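Local coordinates for protein aminoglycoside N(6')acetyltransferase (Legionella pneumophila subsp. pneumophila, PDB 3F5B) that probably transfers an acetyl group from acetyl-coenzyme A to an amino group, perhaps the 6'-amino group of aminoglycosides, at residues K61-A69 with F76-I84; Y145-G154 with P164-I172. All coordinates share one frame; numbering follows the deposited sequence.

Contact 1 (K61-A69 with F76-I84)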
loop_
_atom_site.group_PDB
_atom_site.type_symbol
_atom_site.label_atom_id
_atom_site.label_comp_id
_atom_site.label_asym_id
_atom_site.label_seq_id
_atom_site.Cartn_x
_atom_site.Cartn_y
_atom_site.Cartn_z
ATOM N N LYS A 61 -12.782 12.633 -9.803
ATOM C CA LYS A 61 -12.922 11.289 -10.371
ATOM C C LYS A 61 -11.651 10.559 -10.077
ATOM O O LYS A 61 -10.870 10.272 -10.979
ATOM C CB LYS A 61 -13.132 11.348 -11.886
ATOM C CG LYS A 61 -14.291 12.192 -12.303
ATOM C CD LYS A 61 -14.282 12.398 -13.821
ATOM C CE LYS A 61 -15.381 13.339 -14.258
ATOM N NZ LYS A 61 -16.708 12.858 -13.767
ATOM N N PRO A 62 -11.421 10.246 -8.797
ATOM C CA PRO A 62 -10.140 9.606 -8.468
ATOM C C PRO A 62 -10.070 8.191 -9.055
ATOM O O PRO A 62 -11.100 7.552 -9.225
ATOM C CB PRO A 62 -10.148 9.589 -6.932
ATOM C CG PRO A 62 -11.608 9.629 -6.548
ATOM C CD PRO A 62 -12.287 10.452 -7.616
ATOM N N TRP A 63 -8.877 7.720 -9.381
ATOM C CA TRP A 63 -8.675 6.338 -9.823
ATOM C C TRP A 63 -8.528 5.373 -8.637
ATOM O O TRP A 63 -8.819 4.182 -8.761
ATOM C CB TRP A 63 -7.450 6.230 -10.737
ATOM C CG TRP A 63 -7.622 7.017 -12.028
ATOM C CD1 TRP A 63 -8.787 7.159 -12.755
ATOM C CD2 TRP A 63 -6.620 7.758 -12.741
ATOM N NE1 TRP A 63 -8.562 7.939 -13.863
ATOM C CE2 TRP A 63 -7.247 8.322 -13.882
ATOM C CE3 TRP A 63 -5.253 8.002 -12.531
ATOM C CZ2 TRP A 63 -6.558 9.116 -14.803
ATOM C CZ3 TRP A 63 -4.565 8.787 -13.458
ATOM C CH2 TRP A 63 -5.221 9.340 -14.574
ATOM N N ALA A 64 -8.066 5.877 -7.503
ATOM C CA ALA A 64 -7.743 5.017 -6.354
ATOM C C ALA A 64 -8.366 5.549 -5.060
ATOM O O ALA A 64 -8.917 6.638 -5.052
ATOM C CB ALA A 64 -6.218 4.890 -6.233
ATOM N N THR A 65 -8.324 4.751 -3.996
ATOM C CA THR A 65 -8.705 5.180 -2.638
ATOM C C THR A 65 -7.426 5.546 -1.890
ATOM O O THR A 65 -6.373 4.908 -2.080
ATOM C CB THR A 65 -9.434 4.046 -1.888
ATOM O OG1 THR A 65 -10.583 3.673 -2.645
ATOM C CG2 THR A 65 -9.917 4.481 -0.547
ATOM N N HIS A 66 -7.497 6.622 -1.123
ATOM C CA HIS A 66 -6.314 7.165 -0.445
ATOM C C HIS A 66 -6.548 7.060 1.063
ATOM O O HIS A 66 -7.613 7.471 1.551
ATOM C CB HIS A 66 -6.080 8.603 -0.888
ATOM C CG HIS A 66 -5.713 8.712 -2.343
ATOM N ND1 HIS A 66 -4.421 8.937 -2.766
ATOM C CD2 HIS A 66 -6.454 8.540 -3.464
ATOM C CE1 HIS A 66 -4.393 8.943 -4.092
ATOM N NE2 HIS A 66 -5.613 8.702 -4.538
ATOM N N TRP A 67 -5.570 6.486 1.757
ATOM C CA TRP A 67 -5.677 6.134 3.165
ATOM C C TRP A 67 -4.524 6.712 3.975
ATOM O O TRP A 67 -3.430 7.030 3.439
ATOM C CB TRP A 67 -5.614 4.602 3.374
ATOM C CG TRP A 67 -6.566 3.780 2.592
ATOM C CD1 TRP A 67 -6.419 3.349 1.297
ATOM C CD2 TRP A 67 -7.802 3.253 3.055
ATOM N NE1 TRP A 67 -7.500 2.548 0.933
ATOM C CE2 TRP A 67 -8.361 2.484 1.996
ATOM C CE3 TRP A 67 -8.500 3.338 4.277
ATOM C CZ2 TRP A 67 -9.595 1.828 2.114
ATOM C CZ3 TRP A 67 -9.712 2.658 4.396
ATOM C CH2 TRP A 67 -10.246 1.911 3.325
ATOM N N ILE A 68 -4.772 6.801 5.286
ATOM C CA ILE A 68 -3.762 7.217 6.263
ATOM C C ILE A 68 -3.781 6.183 7.410
ATOM O O ILE A 68 -4.857 5.740 7.831
ATOM C CB ILE A 68 -3.980 8.715 6.721
ATOM C CG1 ILE A 68 -2.882 9.221 7.688
ATOM C CG2 ILE A 68 -5.380 8.974 7.313
ATOM C CD1 ILE A 68 -2.840 10.787 7.707
ATOM N N ALA A 69 -2.601 5.799 7.889
ATOM C CA ALA A 69 -2.466 4.858 9.025
ATOM C C ALA A 69 -2.093 5.641 10.258
ATOM O O ALA A 69 -1.221 6.530 10.181
ATOM C CB ALA A 69 -1.376 3.838 8.726
ATOM N N PHE A 76 1.264 8.174 10.404
ATOM C CA PHE A 76 2.642 7.788 10.088
ATOM C C PHE A 76 2.825 7.175 8.701
ATOM O O PHE A 76 3.966 7.022 8.262
ATOM C CB PHE A 76 3.229 6.851 11.175
ATOM C CG PHE A 76 2.673 5.435 11.132
ATOM C CD1 PHE A 76 3.286 4.461 10.369
ATOM C CD2 PHE A 76 1.529 5.095 11.849
ATOM C CE1 PHE A 76 2.775 3.137 10.297
ATOM C CE2 PHE A 76 1.000 3.787 11.801
ATOM C CZ PHE A 76 1.611 2.812 11.009
ATOM N N ALA A 77 1.729 6.788 8.024
ATOM C CA ALA A 77 1.857 6.193 6.693
ATOM C C ALA A 77 0.727 6.614 5.781
ATOM O O ALA A 77 -0.355 7.002 6.243
ATOM C CB ALA A 77 1.897 4.625 6.785
ATOM N N TYR A 78 0.973 6.470 4.486
ATOM C CA TYR A 78 0.023 6.835 3.446
ATOM C C TYR A 78 -0.070 5.631 2.500
ATOM O O TYR A 78 0.951 5.079 2.083
ATOM C CB TYR A 78 0.531 8.077 2.728
ATOM C CG TYR A 78 -0.134 8.481 1.408
ATOM C CD1 TYR A 78 -1.514 8.639 1.307
ATOM C CD2 TYR A 78 0.652 8.786 0.278
ATOM C CE1 TYR A 78 -2.122 9.038 0.075
ATOM C CE2 TYR A 78 0.057 9.211 -0.946
ATOM C CZ TYR A 78 -1.322 9.324 -1.030
ATOM O OH TYR A 78 -1.909 9.720 -2.216
ATOM N N LEU A 79 -1.306 5.214 2.225
ATOM C CA LEU A 79 -1.567 4.021 1.421
ATOM C C LEU A 79 -2.582 4.378 0.347
ATOM O O LEU A 79 -3.464 5.256 0.534
ATOM C CB LEU A 79 -2.044 2.825 2.273
ATOM C CG LEU A 79 -1.311 2.501 3.594
ATOM C CD1 LEU A 79 -1.834 3.390 4.763
ATOM C CD2 LEU A 79 -1.447 1.023 3.986
ATOM N N ILE A 80 -2.451 3.684 -0.776
ATOM C CA ILE A 80 -3.253 3.915 -1.976
ATOM C C ILE A 80 -3.706 2.544 -2.491
ATOM O O ILE A 80 -2.872 1.656 -2.697
ATOM C CB ILE A 80 -2.441 4.622 -3.085
ATOM C CG1 ILE A 80 -1.793 5.927 -2.561
ATOM C CG2 ILE A 80 -3.364 4.920 -4.348
ATOM C CD1 ILE A 80 -0.963 6.709 -3.624
ATOM N N THR A 81 -5.021 2.353 -2.635
ATOM C CA THR A 81 -5.543 1.080 -3.132
ATOM C C THR A 81 -6.435 1.281 -4.362
ATOM O O THR A 81 -7.127 2.286 -4.478
ATOM C CB THR A 81 -6.331 0.308 -2.053
ATOM O OG1 THR A 81 -7.453 1.084 -1.626
ATOM C CG2 THR A 81 -5.425 0.026 -0.795
ATOM N N SER A 82 -6.431 0.313 -5.268
ATOM C CA SER A 82 -7.423 0.319 -6.324
ATOM C C SER A 82 -7.806 -1.090 -6.645
ATOM O O SER A 82 -6.985 -2.019 -6.527
ATOM C CB SER A 82 -6.890 1.011 -7.564
ATOM O OG SER A 82 -5.661 0.424 -7.962
ATOM N N GLU A 83 -9.056 -1.252 -7.064
ATOM C CA GLU A 83 -9.606 -2.579 -7.284
ATOM C C GLU A 83 -9.489 -3.009 -8.724
ATOM O O GLU A 83 -9.474 -2.193 -9.650
ATOM C CB GLU A 83 -11.054 -2.683 -6.797
ATOM C CG GLU A 83 -12.017 -1.726 -7.474
ATOM C CD GLU A 83 -13.176 -1.265 -6.569
ATOM O OE1 GLU A 83 -13.993 -0.446 -7.055
ATOM O OE2 GLU A 83 -13.262 -1.690 -5.384
ATOM N N ILE A 84 -9.373 -4.317 -8.886
ATOM C CA ILE A 84 -9.307 -4.950 -10.188
ATOM C C ILE A 84 -10.546 -5.811 -10.277
ATOM O O ILE A 84 -10.859 -6.544 -9.340
ATOM C CB ILE A 84 -8.020 -5.806 -10.299
ATOM C CG1 ILE A 84 -6.790 -4.889 -10.252
ATOM C CG2 ILE A 84 -8.031 -6.687 -11.553
ATOM C CD1 ILE A 84 -5.633 -5.488 -9.538
HETATM O O HOH W 1 -10.066 1.891 -7.530
#
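Trp67 and Thr81 show how a beta hairpin can be fastened by side chains as well as by its backbone. The threonine stands roughly perpendicular to the indole, whose NE1 donates to Thr81 OG1 at 2.9 Å, nearly straight (167°) and within the ring plane. Thr81 holds OG1 between its backbone N and carbonyl carbon (chi1 61°), where it faces the indole edge while CG2 lies close by NE1. On one face of the same indole sits CG2 of Thr65, the residue paired with Thr81.

The opposite face of the sheet carries a second polar link. His66 and Tyr78 run alongside each other in the same direction and meet rim to rim, their planes 23° apart; His66 ND1 and Tyr78 OH share a short but bent hydrogen bond of 2.7 Å. Ile80 CG2 lies over one face of the imidazole, toward its rim, and packs tightly against Ala64 CB at 3.4 Å. Near the turn, Ala69 CB sits over the face of the Phe76 ring, 4.2 Å from its centroid.

In this hairpin of the GNAT fold's N-terminal antiparallel strands, Thr65-Thr81 and Trp67-Leu79 each make two backbone bonds; Ala69 N then bonds Ala77 O, and Phe76 N bonds Ala69 O. His66 NE2 is hydrogen-bonded to Asp52 of helix 43-57, which also binds the backbone N of Trp63 and Ala64, so one carboxylate ties loop and ring together. Held at both nitrogens, the imidazole has little freedom to rotate, and the carboxylate probably favours a proton on NE2.

Contact 2 (Y145-G154 with P164-I172); sequences YKKAGFEIIG and PHYKMKLCI. With CHX (cyclohexane), chain D; EDO (1,2-ethanediol), chain I.
Helix-to-strand packing merges here with antiparallel strand pairing at one border of the sheet: the end of helix 139-148 turns into the outermost strand 151-158, which runs beside strand 164-171. Selenomethionine Met168 joins the two parts. Its chain bends at the last torsion (chi3 69°), bringing CE to 3.7 Å from Lys146 CG and close to Phe150 CB, while SE lies near the ring edge of Tyr145.

Leu170 stands across Phe150, with CB over one face of the ring, 3.6 Å from its centroid. Gly149, with positive phi, ends the helix in a Schellman motif, its N bonded to Lys146 O and Phe150 N to Tyr145 O.

The strand pair, at the C-terminal end of what fits a GNAT fold, begins regularly: Glu151 N bonds Lys169 O, and Lys169 N bonds Glu151 O. Farther along comes a classic beta bulge, in which Ile153 and Gly154 both face Lys167. Lys167 O accepts a 2.7 Å bond from Ile153 N and a weak one from Gly154 N, and Lys167 N returns a bond to Gly154 O. Beside the bulge Ile152 approaches Tyr166 at a slant, CD1 centred over the ring face at 3.6 Å from its centroid and CG2 against Tyr166 CD1; Gly154 O lies at the ring edge. Lys167 NZ is hydrogen-bonded to Tyr90 OH.

Tyr145 carries the contact to the ligand pocket. Cyclohexane C5 meets its ring edge in plane, and C4 comes within 3.2 Å of Tyr145 OH, which also accepts a weak bond from O2 of ethanediol, probably a crystallisation additive, itself bonded to Arg140.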
loop_
_atom_site.group_PDB
_atom_site.type_symbol
_atom_site.label_atom_id
_atom_site.label_comp_id
_atom_site.label_asym_id
_atom_site.label_seq_id
_atom_site.Cartn_x
_atom_site.Cartn_y
_atom_site.Cartn_z
ATOM N N TYR A 145 8.115 -6.830 1.778
ATOM C CA TYR A 145 6.889 -7.454 1.244
ATOM C C TYR A 145 7.025 -8.966 1.278
ATOM O O TYR A 145 6.071 -9.665 1.607
ATOM C CB TYR A 145 6.562 -6.966 -0.176
ATOM C CG TYR A 145 6.434 -5.465 -0.261
ATOM C CD1 TYR A 145 6.106 -4.713 0.869
ATOM C CD2 TYR A 145 6.652 -4.801 -1.455
ATOM C CE1 TYR A 145 5.992 -3.345 0.812
ATOM C CE2 TYR A 145 6.529 -3.414 -1.524
ATOM C CZ TYR A 145 6.207 -2.706 -0.387
ATOM O OH TYR A 145 6.085 -1.353 -0.429
ATOM N N LYS A 146 8.215 -9.490 0.954
ATOM C CA LYS A 146 8.427 -10.935 1.080
ATOM C C LYS A 146 8.190 -11.407 2.526
ATOM O O LYS A 146 7.585 -12.465 2.742
ATOM C CB LYS A 146 9.829 -11.372 0.610
ATOM C CG LYS A 146 9.984 -11.438 -0.914
ATOM C CD LYS A 146 11.158 -12.312 -1.335
ATOM C CE LYS A 146 12.390 -11.490 -1.514
ATOM N NZ LYS A 146 13.453 -12.333 -2.107
ATOM N N LYS A 147 8.694 -10.649 3.497
ATOM C CA LYS A 147 8.477 -10.930 4.926
ATOM C C LYS A 147 6.990 -10.981 5.280
ATOM O O LYS A 147 6.594 -11.760 6.128
ATOM C CB LYS A 147 9.120 -9.841 5.794
ATOM C CG LYS A 147 10.294 -10.267 6.641
ATOM C CD LYS A 147 10.794 -9.107 7.540
ATOM C CE LYS A 147 10.378 -9.225 9.017
ATOM N NZ LYS A 147 11.072 -10.355 9.733
ATOM N N ALA A 148 6.199 -10.120 4.630
ATOM C CA ALA A 148 4.763 -10.030 4.836
ATOM C C ALA A 148 4.025 -11.176 4.163
ATOM O O ALA A 148 2.843 -11.386 4.420
ATOM C CB ALA A 148 4.224 -8.659 4.347
ATOM N N GLY A 149 4.724 -11.952 3.343
ATOM C CA GLY A 149 4.077 -13.085 2.677
ATOM C C GLY A 149 3.781 -12.887 1.204
ATOM O O GLY A 149 3.217 -13.786 0.571
ATOM N N PHE A 150 4.144 -11.725 0.648
ATOM C CA PHE A 150 3.993 -11.504 -0.803
ATOM C C PHE A 150 4.986 -12.361 -1.591
ATOM O O PHE A 150 6.145 -12.504 -1.199
ATOM C CB PHE A 150 4.213 -10.036 -1.186
ATOM C CG PHE A 150 3.041 -9.126 -0.873
ATOM C CD1 PHE A 150 2.064 -8.872 -1.833
ATOM C CD2 PHE A 150 2.952 -8.492 0.370
ATOM C CE1 PHE A 150 0.994 -8.032 -1.582
ATOM C CE2 PHE A 150 1.879 -7.633 0.666
ATOM C CZ PHE A 150 0.888 -7.394 -0.318
ATOM N N GLU A 151 4.543 -12.906 -2.717
ATOM C CA GLU A 151 5.422 -13.695 -3.571
ATOM C C GLU A 151 5.576 -13.048 -4.950
ATOM O O GLU A 151 4.606 -12.545 -5.499
ATOM C CB GLU A 151 4.872 -15.123 -3.710
ATOM C CG GLU A 151 5.097 -15.968 -2.454
ATOM C CD GLU A 151 4.668 -17.421 -2.621
ATOM O OE1 GLU A 151 3.666 -17.692 -3.341
ATOM O OE2 GLU A 151 5.331 -18.297 -2.021
ATOM N N ILE A 152 6.795 -13.039 -5.485
ATOM C CA ILE A 152 7.066 -12.484 -6.826
ATOM C C ILE A 152 6.387 -13.352 -7.861
ATOM O O ILE A 152 6.617 -14.566 -7.923
ATOM C CB ILE A 152 8.576 -12.369 -7.104
ATOM C CG1 ILE A 152 9.233 -11.385 -6.123
ATOM C CG2 ILE A 152 8.854 -11.936 -8.559
ATOM C CD1 ILE A 152 10.798 -11.526 -6.053
ATOM N N ILE A 153 5.496 -12.765 -8.643
ATOM C CA ILE A 153 4.850 -13.579 -9.669
ATOM C C ILE A 153 5.249 -13.170 -11.089
ATOM O O ILE A 153 4.868 -13.827 -12.060
ATOM C CB ILE A 153 3.308 -13.619 -9.526
ATOM C CG1 ILE A 153 2.715 -12.216 -9.540
ATOM C CG2 ILE A 153 2.895 -14.384 -8.233
ATOM C CD1 ILE A 153 1.248 -12.156 -9.986
ATOM N N GLY A 154 6.024 -12.103 -11.211
ATOM C CA GLY A 154 6.486 -11.684 -12.530
ATOM C C GLY A 154 7.282 -10.413 -12.450
ATOM O O GLY A 154 7.442 -9.832 -11.363
ATOM N N PRO A 164 12.946 -2.000 -14.351
ATOM C CA PRO A 164 12.305 -3.234 -13.889
ATOM C C PRO A 164 11.611 -3.134 -12.531
ATOM O O PRO A 164 12.128 -2.487 -11.597
ATOM C CB PRO A 164 13.465 -4.251 -13.882
ATOM C CG PRO A 164 14.435 -3.696 -14.916
ATOM C CD PRO A 164 14.377 -2.207 -14.626
ATOM N N HIS A 165 10.438 -3.770 -12.443
ATOM C CA HIS A 165 9.628 -3.856 -11.230
ATOM C C HIS A 165 9.168 -5.310 -11.079
ATOM O O HIS A 165 9.106 -6.054 -12.062
ATOM C CB HIS A 165 8.364 -2.970 -11.313
ATOM C CG HIS A 165 8.636 -1.505 -11.351
ATOM N ND1 HIS A 165 8.183 -0.631 -10.377
ATOM C CD2 HIS A 165 9.291 -0.747 -12.258
ATOM C CE1 HIS A 165 8.559 0.599 -10.683
ATOM N NE2 HIS A 165 9.223 0.553 -11.825
ATOM N N TYR A 166 8.845 -5.714 -9.861
ATOM C CA TYR A 166 8.247 -7.019 -9.621
ATOM C C TYR A 166 6.733 -6.851 -9.522
ATOM O O TYR A 166 6.264 -5.843 -9.041
ATOM C CB TYR A 166 8.710 -7.581 -8.278
ATOM C CG TYR A 166 10.123 -8.152 -8.257
ATOM C CD1 TYR A 166 10.539 -9.062 -9.227
ATOM C CD2 TYR A 166 11.017 -7.808 -7.235
ATOM C CE1 TYR A 166 11.839 -9.621 -9.201
ATOM C CE2 TYR A 166 12.335 -8.355 -7.180
ATOM C CZ TYR A 166 12.720 -9.256 -8.165
ATOM O OH TYR A 166 13.966 -9.783 -8.139
ATOM N N LYS A 167 5.991 -7.860 -9.955
ATOM C CA LYS A 167 4.600 -7.984 -9.600
ATOM C C LYS A 167 4.591 -9.002 -8.463
ATOM O O LYS A 167 5.158 -10.095 -8.610
ATOM C CB LYS A 167 3.814 -8.499 -10.798
ATOM C CG LYS A 167 2.465 -7.833 -10.965
ATOM C CD LYS A 167 1.588 -8.521 -12.012
ATOM C CE LYS A 167 0.146 -8.070 -11.858
ATOM N NZ LYS A 167 -0.782 -9.248 -12.034
HETATM N N MSE A 168 3.994 -8.641 -7.322
HETATM C CA MSE A 168 4.000 -9.517 -6.141
HETATM C C MSE A 168 2.575 -9.719 -5.675
HETATM O O MSE A 168 1.757 -8.817 -5.812
HETATM C CB MSE A 168 4.848 -8.912 -5.018
HETATM C CG MSE A 168 6.285 -8.615 -5.458
HETATM SE SE MSE A 168 7.459 -7.918 -4.100
HETATM C CE MSE A 168 7.604 -9.494 -3.034
ATOM N N LYS A 169 2.285 -10.891 -5.121
ATOM C CA LYS A 169 0.916 -11.270 -4.823
ATOM C C LYS A 169 0.840 -11.890 -3.427
ATOM O O LYS A 169 1.753 -12.650 -3.017
ATOM C CB LYS A 169 0.411 -12.250 -5.901
ATOM C CG LYS A 169 -0.952 -12.887 -5.637
ATOM C CD LYS A 169 -1.269 -14.036 -6.623
ATOM C CE LYS A 169 -0.683 -15.358 -6.155
ATOM N NZ LYS A 169 -0.800 -16.533 -7.134
ATOM N N LEU A 170 -0.223 -11.537 -2.700
ATOM C CA LEU A 170 -0.498 -12.114 -1.380
ATOM C C LEU A 170 -1.900 -12.708 -1.332
ATOM O O LEU A 170 -2.855 -12.065 -1.756
ATOM C CB LEU A 170 -0.331 -11.054 -0.286
ATOM C CG LEU A 170 -0.666 -11.419 1.166
ATOM C CD1 LEU A 170 0.155 -12.599 1.639
ATOM C CD2 LEU A 170 -0.420 -10.218 2.054
ATOM N N CYS A 171 -2.004 -13.927 -0.806
ATOM C CA CYS A 171 -3.296 -14.576 -0.623
ATOM C C CYS A 171 -3.882 -14.254 0.754
ATOM O O CYS A 171 -3.356 -14.690 1.778
ATOM C CB CYS A 171 -3.171 -16.084 -0.828
ATOM S SG CYS A 171 -4.630 -16.993 -0.344
ATOM N N ILE A 172 -4.978 -13.499 0.764
ATOM C CA ILE A 172 -5.592 -13.063 2.024
ATOM C C ILE A 172 -5.994 -14.251 2.911
ATOM O O ILE A 172 -5.808 -14.209 4.127
ATOM C CB ILE A 172 -6.730 -12.044 1.763
ATOM C CG1 ILE A 172 -6.134 -10.821 1.023
ATOM C CG2 ILE A 172 -7.511 -11.676 3.043
ATOM C CD1 ILE A 172 -7.065 -9.616 0.873
HETATM C C1 CHX D . 6.815 2.302 -3.810
HETATM C C2 CHX D . 5.821 2.495 -2.661
HETATM C C3 CHX D . 4.534 1.693 -2.889
HETATM C C4 CHX D . 4.805 0.183 -2.866
HETATM C C5 CHX D . 6.201 -0.183 -3.405
HETATM C C6 CHX D . 6.803 0.863 -4.363
HETATM C C1 EDO I . 9.794 -0.867 2.597
HETATM O O1 EDO I . 11.032 -0.243 3.006
HETATM C C2 EDO I . 8.619 0.087 2.798
HETATM O O2 EDO I . 7.757 0.126 1.645
#

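In the fold
The two contacts occupy separate parts of one mixed seven-stranded sheet that fits the GNAT fold, their centres 18 Å apart and their nearest atoms about 7 Å apart without touching. Contact 1 comes first in the chain and closes before contact 2 opens. It joins strands 65-71 and 74-84 toward the 15-19 end of the sheet, whereas contact 2 joins 164-171 to 151-158 at the latter's edge. Strands 94-101 and 129-132 lie between them, and helix 109-123 packs against both. Cyclohexane is bound in this central region. Of the two, only contact 2 supplies a pocket residue, Tyr145; contact 1 lies nearby, its Ile80 side chain about 7 Å from the ligand.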